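Local coordinates for protein HTH-type transcriptional regulator cbl (Escherichia coli K12, PDB 2FYI) that is a LysR-family transcriptional regulator, here its cofactor-binding domain, and may act as an accessory regulator of the cys regulon, at residues A64-A69 with W206-L211. Numbering follows the deposited sequence.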
loop_
_atom_site.group_PDB
_atom_site.type_symbol
_atom_site.label_atom_id
_atom_site.label_comp_id
_atom_site.label_asym_id
_atom_site.label_seq_id
_atom_site.Cartn_x
_atom_site.Cartn_y
_atom_site.Cartn_z
ATOM N N ALA A 64 0.636 1.385 -19.952
ATOM C CA ALA A 64 0.690 2.687 -19.314
ATOM C C ALA A 64 1.496 3.615 -20.187
ATOM O O ALA A 64 2.410 3.186 -20.860
ATOM C CB ALA A 64 1.308 2.577 -17.958
ATOM N N ASP A 65 1.161 4.891 -20.154
ATOM C CA ASP A 65 1.871 5.899 -20.898
ATOM C C ASP A 65 3.131 6.388 -20.151
ATOM O O ASP A 65 4.203 6.440 -20.730
ATOM C CB ASP A 65 0.899 7.045 -21.236
ATOM C CG ASP A 65 -0.432 6.543 -21.911
ATOM O OD1 ASP A 65 -0.378 5.763 -22.902
ATOM O OD2 ASP A 65 -1.556 6.949 -21.485
ATOM N N ILE A 66 2.999 6.723 -18.867
ATOM C CA ILE A 66 4.109 7.214 -18.038
ATOM C C ILE A 66 4.280 6.359 -16.783
ATOM O O ILE A 66 3.288 6.003 -16.145
ATOM C CB ILE A 66 3.840 8.654 -17.565
ATOM C CG1 ILE A 66 3.537 9.539 -18.757
ATOM C CG2 ILE A 66 5.020 9.222 -16.846
ATOM C CD1 ILE A 66 2.888 10.798 -18.377
ATOM N N GLY A 67 5.525 6.031 -16.430
ATOM C CA GLY A 67 5.797 5.284 -15.214
ATOM C C GLY A 67 6.512 6.188 -14.232
ATOM O O GLY A 67 7.408 6.946 -14.622
ATOM N N ILE A 68 6.122 6.129 -12.959
ATOM C CA ILE A 68 6.769 6.970 -11.944
ATOM C C ILE A 68 7.125 6.174 -10.710
ATOM O O ILE A 68 6.240 5.636 -10.018
ATOM C CB ILE A 68 5.876 8.138 -11.520
ATOM C CG1 ILE A 68 5.608 9.058 -12.720
ATOM C CG2 ILE A 68 6.519 8.899 -10.394
ATOM C CD1 ILE A 68 4.218 9.694 -12.723
ATOM N N ALA A 69 8.427 6.093 -10.438
ATOM C CA ALA A 69 8.931 5.314 -9.302
ATOM C C ALA A 69 10.350 5.736 -8.964
ATOM O O ALA A 69 10.994 6.470 -9.729
ATOM C CB ALA A 69 8.886 3.850 -9.614
ATOM N N TRP A 206 3.408 14.398 -23.438
ATOM C CA TRP A 206 4.619 15.223 -23.496
ATOM C C TRP A 206 4.490 16.390 -22.527
ATOM O O TRP A 206 5.433 16.722 -21.807
ATOM C CB TRP A 206 4.910 15.720 -24.908
ATOM C CG TRP A 206 5.111 14.644 -25.909
ATOM C CD1 TRP A 206 4.347 14.400 -27.041
ATOM C CD2 TRP A 206 6.138 13.657 -25.906
ATOM N NE1 TRP A 206 4.854 13.323 -27.739
ATOM C CE2 TRP A 206 5.951 12.846 -27.061
ATOM C CE3 TRP A 206 7.199 13.371 -25.047
ATOM C CZ2 TRP A 206 6.797 11.765 -27.361
ATOM C CZ3 TRP A 206 8.034 12.302 -25.346
ATOM C CH2 TRP A 206 7.829 11.514 -26.491
ATOM N N ARG A 207 3.300 16.983 -22.482
ATOM C CA ARG A 207 3.081 18.063 -21.554
ATOM C C ARG A 207 3.167 17.662 -20.085
ATOM O O ARG A 207 3.731 18.387 -19.284
ATOM C CB ARG A 207 1.769 18.766 -21.807
ATOM C CG ARG A 207 1.751 20.048 -21.005
ATOM C CD ARG A 207 2.711 21.068 -21.629
ATOM N NE ARG A 207 1.991 21.795 -22.675
ATOM C CZ ARG A 207 1.321 22.934 -22.460
ATOM N NH1 ARG A 207 1.325 23.488 -21.237
ATOM N NH2 ARG A 207 0.663 23.535 -23.462
ATOM N N PHE A 208 2.603 16.517 -19.727
ATOM C CA PHE A 208 2.627 16.089 -18.343
ATOM C C PHE A 208 4.033 16.090 -17.788
ATOM O O PHE A 208 4.265 16.513 -16.662
ATOM C CB PHE A 208 2.057 14.689 -18.203
ATOM C CG PHE A 208 1.926 14.243 -16.775
ATOM C CD1 PHE A 208 0.744 14.421 -16.089
ATOM C CD2 PHE A 208 3.002 13.665 -16.106
ATOM C CE1 PHE A 208 0.635 14.025 -14.755
ATOM C CE2 PHE A 208 2.889 13.260 -14.770
ATOM C CZ PHE A 208 1.708 13.446 -14.104
ATOM N N LEU A 209 4.976 15.599 -18.581
ATOM C CA LEU A 209 6.346 15.497 -18.104
ATOM C C LEU A 209 6.862 16.879 -17.829
ATOM O O LEU A 209 7.493 17.120 -16.803
ATOM C CB LEU A 209 7.266 14.776 -19.102
ATOM C CG LEU A 209 7.055 13.270 -19.285
ATOM C CD1 LEU A 209 8.363 12.569 -19.372
ATOM C CD2 LEU A 209 6.313 12.725 -18.109
ATOM N N GLU A 210 6.576 17.797 -18.738
ATOM C CA GLU A 210 7.093 19.158 -18.619
ATOM C C GLU A 210 6.553 19.850 -17.354
ATOM O O GLU A 210 7.290 20.319 -16.476
ATOM C CB GLU A 210 6.708 19.930 -19.863
ATOM C CG GLU A 210 7.316 21.275 -19.927
ATOM C CD GLU A 210 6.434 22.191 -20.728
ATOM O OE1 GLU A 210 6.503 22.162 -21.994
ATOM O OE2 GLU A 210 5.641 22.919 -20.078
ATOM N N LEU A 211 5.233 19.888 -17.302
ATOM C CA LEU A 211 4.470 20.210 -16.132
ATOM C C LEU A 211 5.104 19.719 -14.826
ATOM O O LEU A 211 5.041 20.420 -13.823
ATOM C CB LEU A 211 3.103 19.576 -16.310
ATOM C CG LEU A 211 1.955 20.272 -15.604
ATOM C CD1 LEU A 211 2.286 21.751 -15.351
ATOM C CD2 LEU A 211 0.675 20.071 -16.425
#
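The terminal methyl of Ile66 reaches from strand 66-69 to helix 203-212 and touches two successive residues there, CD1 lying 3.7 Å from CD2 of Phe208 and 3.9 Å from CD2 of Leu209. It meets the phenyl ring at a slant, near CG and CD2. The second branch of Ile66 is used as well: CG2 comes within 3.9 Å of the same Leu209 CD2, so this one leucine methyl touches both arms of the isoleucine, and the two side chains run past each other in opposite senses. Further along the strand, Ile68 CD1 approaches CE2 of Phe208 more loosely, at 4.3 Å, again obliquely. Every contact is apolar, and no hydrogen bond links strand to helix. With CG anti to the backbone N (chi1 -174°), the Phe208 ring lies alongside the strand, its CD2 at Ile66 and its CE2 at Ile68, while Leu209 CD2 lies in the ring plane at its edge. This is helix-on-sheet packing in one lobe of the periplasmic-binding-protein-like fold of LysR cofactor-binding domains; the axes of strand 66-69 and segment 206-211 approach to 10.8 Å, their directions 27° apart. Strand 66-69 is held between strand 14-20, parallel to it, and the antiparallel strand 189-196, through backbone bonds such as Ile66 with Ala19 and Gly67 with Gly194. Around this first shell, Ile18 and Val32 pack against Phe208, Leu195 against Leu209, and Leu29 and Leu193 against Ile68.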